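Lipoxygenase (Cyanothece sp., PDB 5EK8) is a non-heme iron 9R-lipoxygenase, an oxidoreductase that probably adds molecular oxygen to polyunsaturated fatty acids. Local coordinates at residues N259-K264 and F273-I278; W279-K284 and P501-M506; E294-L299 and M308-S313; Q441-I446 and E514-G519. One frame throughout, in Å; residues are numbered along the deposited sequence.

In the fold
Interactions 1, 3 and 4 all reach one antiparallel sheet. Strands 272-277 and 291-300 are neighbours in it, putting interactions 1 and 3 about 10 Å apart between centres; Glu294 OE2 joins them through Lys274 NZ and Ser276 OG, each at 2.7 Å. On the other flank, Leu263 O meets Tyr516 N at 3.1 Å, so interaction 4 continues from interaction 1, centres about 12 Å apart. Interaction 2 packs at the far end of strand 272-277, with Phe277 CD1 3.6 Å from Ile505 CD1. The Asn259 side chain is about 8 Å from that of the iron ligand His359 and about 14 Å from the iron; Tyr282 is about 11 Å from the bound sodium.

Interaction 1 of 4, residues N259-K264 and F273-I278; sequences NPCLLK and FKMSFI
Lys264 and Lys274 are joined by two backbone hydrogen bonds. Lys264 N reaches Lys274 O at 2.8 Å with a nearly straight N-H (170°), while the return bond from Lys274 N to Lys264 O is equally short but more bent, at 137°. The next polar link is only weak: Lys264 NZ lies 3.3 Å from Ser276 OG. The aliphatic chain of Lys264 runs past Lys274 CG and turns at chi3 (-78°), which carries the amine over toward the serine. Asp510 forms salt bridges with both lysine amines, and Asn508 also accepts from Lys264 NZ, while Glu294 takes Lys274 NZ and Ser276 OG. Lysine suits both positions because its long methylene chain can be buried while its amine reaches this acidic cluster.

The lysines form an antiparallel hydrogen-bonded pair where strand 264-266 meets strand 272-277. Ahead of that pair, residues 259-263, the irregular loop leading into the strand, pass over the side of the sheet that carries Met275 and Phe277. Leu263 straddles two residues there: its CD2 packs 3.7 Å from Met275 CB, while its CB meets the edge of the Phe273 ring at CD1, 3.9 Å away. Met275 bends at chi2 and chi3, bringing SD to 3.5 Å from Cys261 CB and its methyl to Leu262 O; such a flexible thioether fits well under an irregular loop. At the far end, the Asn259 amide approaches Phe277 CZ obliquely, its ND2 hydrogen-bonded to Ala350 O and Asp353 OD1 of helix 337-377.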
# COMPACT_ATOMS: atom_id res chain seq x y z
N ASN A 259 -1.58 -10.09 -11.67
CA ASN A 259 -1.96 -8.99 -12.54
C ASN A 259 -3.21 -9.39 -13.31
O ASN A 259 -3.12 -10.00 -14.37
CB ASN A 259 -0.82 -8.64 -13.51
CG ASN A 259 -1.04 -7.32 -14.23
OD1 ASN A 259 -2.15 -6.79 -14.29
ND2 ASN A 259 0.03 -6.78 -14.80
N PRO A 260 -4.38 -9.05 -12.76
CA PRO A 260 -5.62 -9.40 -13.46
C PRO A 260 -5.86 -8.40 -14.57
O PRO A 260 -6.28 -7.27 -14.30
CB PRO A 260 -6.69 -9.31 -12.36
CG PRO A 260 -6.00 -8.72 -11.14
CD PRO A 260 -4.65 -8.22 -11.58
N CYS A 261 -5.60 -8.81 -15.80
CA CYS A 261 -5.59 -7.91 -16.94
C CYS A 261 -6.96 -7.34 -17.29
O CYS A 261 -7.92 -8.09 -17.46
CB CYS A 261 -5.00 -8.62 -18.16
SG CYS A 261 -3.26 -9.13 -17.96
N LEU A 262 -7.04 -6.02 -17.38
CA LEU A 262 -8.24 -5.36 -17.90
C LEU A 262 -8.11 -5.33 -19.41
O LEU A 262 -7.45 -4.45 -19.97
CB LEU A 262 -8.39 -3.96 -17.32
CG LEU A 262 -9.78 -3.31 -17.33
CD1 LEU A 262 -9.83 -2.16 -16.34
CD2 LEU A 262 -10.13 -2.80 -18.71
N LEU A 263 -8.73 -6.30 -20.07
CA LEU A 263 -8.53 -6.51 -21.50
C LEU A 263 -9.11 -5.42 -22.40
O LEU A 263 -10.00 -4.67 -22.01
CB LEU A 263 -9.12 -7.86 -21.91
CG LEU A 263 -8.45 -9.12 -21.34
CD1 LEU A 263 -8.99 -10.33 -22.06
CD2 LEU A 263 -6.94 -9.05 -21.46
N LYS A 264 -8.58 -5.35 -23.62
CA LYS A 264 -9.14 -4.48 -24.64
C LYS A 264 -9.97 -5.31 -25.61
O LYS A 264 -9.54 -6.36 -26.09
CB LYS A 264 -8.03 -3.73 -25.38
CG LYS A 264 -7.17 -2.86 -24.47
CD LYS A 264 -6.33 -1.85 -25.24
CE LYS A 264 -5.10 -2.48 -25.87
NZ LYS A 264 -4.19 -1.45 -26.44
N PHE A 273 -10.26 -9.97 -28.31
CA PHE A 273 -9.70 -9.29 -27.15
C PHE A 273 -8.19 -9.23 -27.28
O PHE A 273 -7.61 -9.95 -28.09
CB PHE A 273 -10.09 -10.01 -25.85
CG PHE A 273 -11.53 -9.83 -25.46
CD1 PHE A 273 -11.88 -8.91 -24.48
CD2 PHE A 273 -12.53 -10.58 -26.05
CE1 PHE A 273 -13.20 -8.75 -24.11
CE2 PHE A 273 -13.85 -10.42 -25.68
CZ PHE A 273 -14.19 -9.50 -24.71
N LYS A 274 -7.57 -8.38 -26.48
CA LYS A 274 -6.12 -8.29 -26.45
C LYS A 274 -5.62 -7.56 -25.22
O LYS A 274 -6.37 -6.85 -24.55
CB LYS A 274 -5.59 -7.59 -27.70
CG LYS A 274 -5.86 -6.10 -27.74
CD LYS A 274 -5.15 -5.43 -28.90
CE LYS A 274 -3.64 -5.53 -28.77
NZ LYS A 274 -2.96 -4.68 -29.79
N MET A 275 -4.34 -7.77 -24.92
CA MET A 275 -3.67 -7.04 -23.85
C MET A 275 -2.27 -6.61 -24.32
O MET A 275 -1.52 -7.40 -24.89
CB MET A 275 -3.58 -7.88 -22.58
CG MET A 275 -3.01 -7.14 -21.37
SD MET A 275 -4.19 -6.10 -20.47
CE MET A 275 -4.15 -4.58 -21.41
N SER A 276 -1.95 -5.34 -24.08
CA SER A 276 -0.73 -4.76 -24.62
C SER A 276 0.21 -4.32 -23.51
O SER A 276 -0.18 -3.63 -22.57
CB SER A 276 -1.06 -3.55 -25.50
OG SER A 276 -1.98 -3.89 -26.53
N PHE A 277 1.47 -4.73 -23.64
CA PHE A 277 2.52 -4.17 -22.82
C PHE A 277 3.61 -3.61 -23.72
O PHE A 277 4.35 -4.35 -24.37
CB PHE A 277 3.08 -5.23 -21.87
CG PHE A 277 2.08 -5.71 -20.85
CD1 PHE A 277 1.54 -4.83 -19.92
CD2 PHE A 277 1.68 -7.04 -20.83
CE1 PHE A 277 0.62 -5.26 -19.00
CE2 PHE A 277 0.76 -7.48 -19.90
CZ PHE A 277 0.23 -6.59 -18.98
N ILE A 278 3.68 -2.28 -23.77
CA ILE A 278 4.66 -1.57 -24.59
C ILE A 278 5.54 -0.67 -23.72
O ILE A 278 5.04 0.12 -22.92
CB ILE A 278 3.98 -0.72 -25.68
CG1 ILE A 278 3.46 -1.62 -26.81
CG2 ILE A 278 4.95 0.29 -26.25
CD1 ILE A 278 2.02 -2.03 -26.64

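Interaction 2 of 4, residues W279-K284 and P501-M506; sequences WDNYEK and PIEGIM
Ile505 rests against both Tyr282 and Trp279, and its side chain meets the first before reaching the second. CB lies 4.0 Å from Tyr282 CE2, with the tyrosine side chain crossing at about a right angle. The CG2 branch turns to the phenol oxygen of Tyr282. The other branch, CG1, stands opposite the backbone N (chi1 -170°) and continues extended, so that the CD1 methyl is delivered over the six-membered ring of Trp279. It sits 3.5 Å from that ring's centroid and 13° off the normal, a CH-pi contact. A branched isoleucine can thus serve two aromatic residues at once.

Its backbone contributes as well: Ile505 N donates to Tyr282 OH at 3.0 Å, near the plane of the ring, although the position of this hydroxyl is less certain. Gly504 has no side chain to separate the two segments. Its CA lies 3.5 Å from Asn281 ND2, and its positive phi of 94° suits a residue without CB. A type I beta turn, closed by Tyr282 N to Trp279 O, brings both rings within reach of Ile505.

This turn follows strand 272-277 and meets the loop between helix 482-495 and strand 513-515. Helix 421-432 packs on Trp279 and Tyr282 through Met427, while helix 337-377 touches Trp279 and Ile505 through Asp353.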
# COMPACT_ATOMS: atom_id res chain seq x y z
N TRP A 279 6.85 -0.79 -23.90
CA TRP A 279 7.81 -0.15 -23.01
C TRP A 279 8.63 0.93 -23.71
O TRP A 279 9.67 1.34 -23.21
CB TRP A 279 8.74 -1.20 -22.40
CG TRP A 279 8.01 -2.41 -21.90
CD1 TRP A 279 7.68 -3.53 -22.62
CD2 TRP A 279 7.51 -2.63 -20.58
NE1 TRP A 279 7.00 -4.42 -21.83
CE2 TRP A 279 6.88 -3.89 -20.57
CE3 TRP A 279 7.53 -1.87 -19.40
CZ2 TRP A 279 6.28 -4.42 -19.43
CZ3 TRP A 279 6.92 -2.40 -18.27
CH2 TRP A 279 6.32 -3.66 -18.29
N ASP A 280 8.14 1.38 -24.87
CA ASP A 280 8.85 2.39 -25.65
C ASP A 280 9.15 3.66 -24.85
O ASP A 280 10.09 4.40 -25.16
CB ASP A 280 8.06 2.75 -26.91
CG ASP A 280 7.90 1.58 -27.85
OD1 ASP A 280 6.93 1.58 -28.64
OD2 ASP A 280 8.74 0.66 -27.80
N ASN A 281 8.35 3.89 -23.81
CA ASN A 281 8.46 5.07 -22.97
C ASN A 281 9.57 5.02 -21.91
O ASN A 281 9.87 6.02 -21.27
CB ASN A 281 7.13 5.30 -22.25
CG ASN A 281 6.58 6.68 -22.49
OD1 ASN A 281 6.81 7.30 -23.53
ND2 ASN A 281 5.84 7.19 -21.51
N TYR A 282 10.18 3.85 -21.73
CA TYR A 282 11.01 3.62 -20.55
C TYR A 282 12.45 3.21 -20.84
O TYR A 282 12.75 2.62 -21.88
CB TYR A 282 10.34 2.58 -19.66
CG TYR A 282 8.87 2.88 -19.47
CD1 TYR A 282 8.46 3.95 -18.70
CD2 TYR A 282 7.90 2.10 -20.09
CE1 TYR A 282 7.12 4.25 -18.53
CE2 TYR A 282 6.55 2.38 -19.92
CZ TYR A 282 6.17 3.46 -19.15
OH TYR A 282 4.83 3.76 -18.98
N GLU A 283 13.33 3.54 -19.90
CA GLU A 283 14.75 3.23 -20.03
C GLU A 283 15.05 1.79 -19.61
O GLU A 283 14.82 1.40 -18.46
CB GLU A 283 15.57 4.21 -19.19
CG GLU A 283 17.06 4.15 -19.46
CD GLU A 283 17.86 4.99 -18.49
OE1 GLU A 283 17.28 5.47 -17.49
OE2 GLU A 283 19.08 5.16 -18.72
N LYS A 284 15.57 1.01 -20.55
CA LYS A 284 15.98 -0.36 -20.28
C LYS A 284 17.32 -0.35 -19.55
O LYS A 284 18.17 0.49 -19.84
CB LYS A 284 16.10 -1.16 -21.58
CG LYS A 284 16.29 -2.65 -21.38
CD LYS A 284 16.24 -3.42 -22.69
CE LYS A 284 17.49 -3.19 -23.51
NZ LYS A 284 18.72 -3.62 -22.80
N PRO A 501 -2.96 13.35 -18.10
CA PRO A 501 -3.69 12.32 -18.84
C PRO A 501 -2.78 11.16 -19.18
O PRO A 501 -1.61 11.38 -19.50
CB PRO A 501 -4.15 13.06 -20.10
CG PRO A 501 -4.34 14.45 -19.64
CD PRO A 501 -3.22 14.70 -18.64
N ILE A 502 -3.31 9.94 -19.08
CA ILE A 502 -2.51 8.73 -19.13
C ILE A 502 -1.59 8.67 -20.34
O ILE A 502 -1.94 9.11 -21.44
CB ILE A 502 -3.40 7.46 -19.09
CG1 ILE A 502 -2.57 6.24 -18.66
CG2 ILE A 502 -4.10 7.21 -20.42
CD1 ILE A 502 -1.82 6.45 -17.36
N GLU A 503 -0.38 8.17 -20.11
CA GLU A 503 0.59 7.93 -21.16
C GLU A 503 1.47 6.76 -20.75
O GLU A 503 1.50 6.37 -19.58
CB GLU A 503 1.43 9.18 -21.43
CG GLU A 503 2.14 9.75 -20.21
CD GLU A 503 2.93 11.02 -20.53
OE1 GLU A 503 4.18 10.93 -20.59
OE2 GLU A 503 2.31 12.09 -20.72
N GLY A 504 2.18 6.18 -21.71
CA GLY A 504 3.05 5.06 -21.43
C GLY A 504 2.37 3.73 -21.65
O GLY A 504 1.56 3.57 -22.57
N ILE A 505 2.70 2.76 -20.80
CA ILE A 505 2.28 1.38 -20.99
C ILE A 505 0.77 1.17 -20.81
O ILE A 505 0.19 0.26 -21.41
CB ILE A 505 3.04 0.43 -20.02
CG1 ILE A 505 2.79 -1.04 -20.38
CG2 ILE A 505 2.69 0.72 -18.55
CD1 ILE A 505 3.66 -2.00 -19.64
N MET A 506 0.13 2.02 -20.01
CA MET A 506 -1.30 1.85 -19.73
C MET A 506 -2.18 2.72 -20.63
O MET A 506 -3.39 2.82 -20.40
CB MET A 506 -1.60 2.15 -18.26
CG MET A 506 -0.96 1.17 -17.28
SD MET A 506 -1.09 -0.54 -17.83
CE MET A 506 -2.87 -0.76 -17.83

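Interaction 3 of 4, residues E294-L299 and M308-S313; sequences EAYFVL and MITIQS
Glu294 and Thr310 exchange two backbone hydrogen bonds of 2.9 Å, and Tyr296 N donates to Met308 O at the same length, as the strands run antiparallel with axes 4.8 Å apart at 167°. They are the two arms of the beta hairpin 291-300 and 303-313.

Between the hydrogen-bonded pairs, Ala295 and Ile309 form a non-hydrogen-bonded pair whose side chains point to the opposite face. Ala295 CB meets Ile309 CG1 at 4.1 Å, and both residues are packed by helix 337-377, through Phe346 and Trp339 respectively. Ala295 CA and Ile309 CA lie 4.4 Å apart, a spacing the short alanine suits, while the longer isoleucine extends toward the helix.

The other face carries Glu294, Tyr296, Met308 and Thr310. Met308 runs alongside Tyr296 in the same direction, with Met308 CG 3.6 Å from Tyr296 CD2. Further out, Met308 SD sits 4.8 Å from the ring centroid and obliquely to it, a Met-aromatic contact. A chi1 of 68° sets Met308 CG between its own backbone N and carbonyl carbon, which directs the thioether along the tyrosine. Thr310 divides its two branches: CG2 touches Tyr296 CE2 at 3.7 Å, whereas OG1 lies 3.6 Å from Glu294 CB.

Across this face the side chains meet mainly through carbon and sulfur, with Met308 O at the edge of the Tyr296 ring, and the polar tips find partners elsewhere: Tyr296 OH takes Lys274 NZ, and the Glu294 carboxylate binds Ser276, Lys274 and Arg328. With two cationic partners, Glu294 is probably held in its ionised form.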
# COMPACT_ATOMS: atom_id res chain seq x y z
N GLU A 294 2.13 -8.32 -27.03
CA GLU A 294 0.69 -8.15 -27.11
C GLU A 294 0.03 -9.51 -27.28
O GLU A 294 0.36 -10.26 -28.20
CB GLU A 294 0.33 -7.21 -28.26
CG GLU A 294 1.00 -5.85 -28.15
CD GLU A 294 0.44 -4.83 -29.12
OE1 GLU A 294 0.98 -4.73 -30.25
OE2 GLU A 294 -0.52 -4.13 -28.75
N ALA A 295 -0.88 -9.84 -26.37
CA ALA A 295 -1.56 -11.13 -26.43
C ALA A 295 -2.98 -10.96 -26.92
O ALA A 295 -3.71 -10.12 -26.41
CB ALA A 295 -1.54 -11.82 -25.08
N TYR A 296 -3.37 -11.76 -27.90
CA TYR A 296 -4.69 -11.69 -28.48
C TYR A 296 -5.49 -12.91 -28.06
O TYR A 296 -4.96 -14.02 -28.00
CB TYR A 296 -4.61 -11.59 -30.00
CG TYR A 296 -3.89 -10.36 -30.49
CD1 TYR A 296 -4.59 -9.28 -31.01
CD2 TYR A 296 -2.50 -10.27 -30.44
CE1 TYR A 296 -3.94 -8.15 -31.47
CE2 TYR A 296 -1.84 -9.14 -30.89
CZ TYR A 296 -2.56 -8.08 -31.40
OH TYR A 296 -1.90 -6.96 -31.85
N PHE A 297 -6.76 -12.70 -27.76
CA PHE A 297 -7.64 -13.78 -27.32
C PHE A 297 -8.95 -13.71 -28.09
O PHE A 297 -9.31 -12.66 -28.60
CB PHE A 297 -7.91 -13.70 -25.82
CG PHE A 297 -6.67 -13.53 -24.98
CD1 PHE A 297 -6.03 -14.63 -24.44
CD2 PHE A 297 -6.14 -12.27 -24.74
CE1 PHE A 297 -4.89 -14.48 -23.67
CE2 PHE A 297 -5.00 -12.11 -23.98
CZ PHE A 297 -4.37 -13.22 -23.44
N VAL A 298 -9.65 -14.83 -28.18
CA VAL A 298 -10.98 -14.83 -28.78
C VAL A 298 -11.96 -15.39 -27.75
O VAL A 298 -11.60 -16.22 -26.92
CB VAL A 298 -11.02 -15.64 -30.09
CG1 VAL A 298 -10.84 -17.15 -29.82
CG2 VAL A 298 -12.32 -15.36 -30.85
N LEU A 299 -13.20 -14.92 -27.81
CA LEU A 299 -14.24 -15.40 -26.90
C LEU A 299 -15.19 -16.32 -27.66
O LEU A 299 -15.90 -15.89 -28.56
CB LEU A 299 -15.00 -14.23 -26.28
CG LEU A 299 -16.10 -14.59 -25.29
CD1 LEU A 299 -15.51 -15.12 -23.99
CD2 LEU A 299 -16.99 -13.38 -25.03
N MET A 308 -3.10 -15.41 -30.68
CA MET A 308 -1.68 -15.19 -30.96
C MET A 308 -1.01 -14.31 -29.91
O MET A 308 -1.67 -13.74 -29.05
CB MET A 308 -1.48 -14.57 -32.35
CG MET A 308 -1.98 -13.14 -32.49
SD MET A 308 -1.53 -12.43 -34.09
CE MET A 308 -2.34 -13.55 -35.22
N ILE A 309 0.31 -14.24 -29.97
CA ILE A 309 1.10 -13.36 -29.13
C ILE A 309 2.16 -12.77 -30.03
O ILE A 309 2.90 -13.50 -30.69
CB ILE A 309 1.77 -14.09 -27.94
CG1 ILE A 309 0.72 -14.69 -26.99
CG2 ILE A 309 2.69 -13.15 -27.16
CD1 ILE A 309 1.33 -15.46 -25.85
N THR A 310 2.21 -11.45 -30.08
CA THR A 310 3.24 -10.78 -30.85
C THR A 310 4.30 -10.24 -29.90
O THR A 310 3.99 -9.76 -28.80
CB THR A 310 2.66 -9.64 -31.70
OG1 THR A 310 2.36 -8.52 -30.87
CG2 THR A 310 1.40 -10.12 -32.41
N ILE A 311 5.55 -10.33 -30.34
CA ILE A 311 6.66 -9.88 -29.53
C ILE A 311 7.60 -8.98 -30.34
O ILE A 311 8.12 -9.39 -31.38
CB ILE A 311 7.47 -11.06 -28.95
CG1 ILE A 311 6.60 -11.93 -28.05
CG2 ILE A 311 8.68 -10.55 -28.18
CD1 ILE A 311 7.32 -13.16 -27.50
N GLN A 312 7.80 -7.76 -29.87
CA GLN A 312 8.73 -6.86 -30.52
C GLN A 312 9.77 -6.37 -29.51
O GLN A 312 9.44 -5.65 -28.58
CB GLN A 312 7.98 -5.68 -31.15
CG GLN A 312 8.84 -4.85 -32.06
CD GLN A 312 8.07 -3.78 -32.77
OE1 GLN A 312 8.38 -3.45 -33.91
NE2 GLN A 312 7.05 -3.22 -32.11
N SER A 313 11.02 -6.77 -29.71
CA SER A 313 12.02 -6.59 -28.67
C SER A 313 13.01 -5.47 -28.95
O SER A 313 13.34 -5.18 -30.10
CB SER A 313 12.79 -7.90 -28.45
OG SER A 313 11.90 -8.97 -28.15

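Interaction 4 of 4, residues Q441-I446 and E514-G519; sequences QPRQPI and EWYDTG
Gln441 N reaches Gly519 O at 2.8 Å from an unusual direction, 54° out of the carbonyl plane, even though its N-H points well at the oxygen (166°). Lys523 NZ also binds this oxygen. Glycine suits the place because Gln441 CG packs directly on its CA, 3.6 Å away.

Asp517 uses both of its carboxylate oxygens. OD1 accepts Gly519 N, two residues on, closing an Asx turn, while OD2 takes Gln444 N across the contact in a weak bond of 3.2 Å.

Tyr516 OH donates to Gln444 O at 2.7 Å, the acceptor lying at the ring edge and in its plane. Arg443 CB packs 3.3 Å from the same hydroxyl, and the arginine side chain crosses the tyrosine at about a right angle. A chi1 of 89° places the ring between Ile446 and Asp517: Ile446 CG1, 3.5 Å from Tyr516 CE1, makes a CH-pi contact over one face, and Asp517 CB covers the opposite one. The flat phenol thus combines apolar sides with a polar tip.

The Arg443 guanidinium turns away to Pro260 O and Glu520, with its NE 6.6 Å from Asp517 OD1. The two loops are joined without a salt bridge between them: residues 441-446 offer backbone groups, which are met by Gly519 O, the Asp517 carboxylate and the Tyr516 hydroxyl, and the charge of Asp517 is probably eased by the N-H groups it accepts.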
# COMPACT_ATOMS: atom_id res chain seq x y z
N GLN A 441 -15.47 2.32 -10.31
CA GLN A 441 -16.17 1.08 -10.02
C GLN A 441 -15.44 -0.10 -10.65
O GLN A 441 -14.81 0.05 -11.70
CB GLN A 441 -17.62 1.14 -10.51
CG GLN A 441 -17.75 1.41 -11.99
CD GLN A 441 -19.19 1.51 -12.44
OE1 GLN A 441 -20.11 1.30 -11.66
NE2 GLN A 441 -19.39 1.83 -13.72
N PRO A 442 -15.49 -1.28 -10.00
CA PRO A 442 -14.77 -2.46 -10.50
C PRO A 442 -15.24 -2.93 -11.87
O PRO A 442 -16.41 -2.73 -12.22
CB PRO A 442 -15.07 -3.53 -9.43
CG PRO A 442 -15.46 -2.77 -8.22
CD PRO A 442 -16.18 -1.55 -8.73
N ARG A 443 -14.34 -3.54 -12.63
CA ARG A 443 -14.64 -4.08 -13.95
C ARG A 443 -15.77 -5.11 -13.89
O ARG A 443 -16.05 -5.68 -12.83
CB ARG A 443 -13.40 -4.72 -14.56
CG ARG A 443 -12.92 -5.97 -13.81
CD ARG A 443 -11.45 -6.28 -14.09
NE ARG A 443 -10.56 -5.25 -13.56
CZ ARG A 443 -9.23 -5.31 -13.62
NH1 ARG A 443 -8.64 -6.35 -14.19
NH2 ARG A 443 -8.50 -4.33 -13.11
N GLN A 444 -16.42 -5.35 -15.02
CA GLN A 444 -17.46 -6.37 -15.11
C GLN A 444 -16.92 -7.67 -15.70
O GLN A 444 -15.98 -7.64 -16.50
CB GLN A 444 -18.65 -5.85 -15.93
CG GLN A 444 -19.41 -4.73 -15.25
CD GLN A 444 -19.91 -5.11 -13.87
OE1 GLN A 444 -20.33 -6.25 -13.65
NE2 GLN A 444 -19.87 -4.17 -12.94
N PRO A 445 -17.51 -8.81 -15.32
CA PRO A 445 -17.04 -10.12 -15.76
C PRO A 445 -17.18 -10.33 -17.27
O PRO A 445 -18.29 -10.25 -17.79
CB PRO A 445 -17.94 -11.10 -15.00
CG PRO A 445 -18.44 -10.33 -13.83
CD PRO A 445 -18.60 -8.94 -14.33
N ILE A 446 -16.07 -10.60 -17.94
CA ILE A 446 -16.10 -10.97 -19.35
C ILE A 446 -16.81 -12.31 -19.54
O ILE A 446 -17.61 -12.47 -20.46
CB ILE A 446 -14.69 -11.09 -19.94
CG1 ILE A 446 -13.88 -9.82 -19.67
CG2 ILE A 446 -14.76 -11.38 -21.43
CD1 ILE A 446 -12.53 -9.82 -20.36
N GLU A 514 -10.66 -0.94 -27.77
CA GLU A 514 -10.95 -0.06 -26.65
C GLU A 514 -10.97 -0.87 -25.37
O GLU A 514 -11.19 -2.07 -25.41
CB GLU A 514 -12.28 0.67 -26.85
CG GLU A 514 -12.32 2.03 -26.20
CD GLU A 514 -11.16 2.90 -26.65
OE1 GLU A 514 -11.17 3.35 -27.82
OE2 GLU A 514 -10.24 3.13 -25.83
N TRP A 515 -10.75 -0.24 -24.22
CA TRP A 515 -10.88 -0.95 -22.96
C TRP A 515 -12.31 -1.49 -22.83
O TRP A 515 -13.27 -0.75 -22.98
CB TRP A 515 -10.54 -0.04 -21.78
CG TRP A 515 -9.15 0.54 -21.85
CD1 TRP A 515 -8.82 1.82 -22.16
CD2 TRP A 515 -7.92 -0.14 -21.59
NE1 TRP A 515 -7.46 1.98 -22.12
CE2 TRP A 515 -6.88 0.79 -21.78
CE3 TRP A 515 -7.59 -1.45 -21.23
CZ2 TRP A 515 -5.54 0.46 -21.60
CZ3 TRP A 515 -6.26 -1.78 -21.06
CH2 TRP A 515 -5.25 -0.83 -21.24
N TYR A 516 -12.44 -2.79 -22.57
CA TYR A 516 -13.74 -3.43 -22.57
C TYR A 516 -14.63 -2.90 -21.45
O TYR A 516 -15.86 -2.96 -21.54
CB TYR A 516 -13.59 -4.95 -22.45
CG TYR A 516 -13.57 -5.47 -21.03
CD1 TYR A 516 -14.70 -6.00 -20.44
CD2 TYR A 516 -12.40 -5.41 -20.27
CE1 TYR A 516 -14.69 -6.46 -19.14
CE2 TYR A 516 -12.38 -5.88 -18.97
CZ TYR A 516 -13.52 -6.40 -18.41
OH TYR A 516 -13.51 -6.86 -17.11
N ASP A 517 -14.01 -2.40 -20.39
CA ASP A 517 -14.73 -1.83 -19.25
C ASP A 517 -14.01 -0.56 -18.80
O ASP A 517 -12.79 -0.55 -18.70
CB ASP A 517 -14.82 -2.85 -18.11
CG ASP A 517 -15.83 -2.45 -17.04
OD1 ASP A 517 -15.48 -1.63 -16.16
OD2 ASP A 517 -16.97 -2.96 -17.08
N THR A 518 -14.76 0.50 -18.54
CA THR A 518 -14.13 1.79 -18.26
C THR A 518 -14.33 2.29 -16.83
O THR A 518 -13.87 3.37 -16.48
CB THR A 518 -14.65 2.89 -19.22
OG1 THR A 518 -16.08 2.82 -19.31
CG2 THR A 518 -14.05 2.70 -20.61
N GLY A 519 -15.02 1.49 -16.02
CA GLY A 519 -15.35 1.88 -14.66
C GLY A 519 -14.16 2.15 -13.74
O GLY A 519 -14.27 2.94 -12.81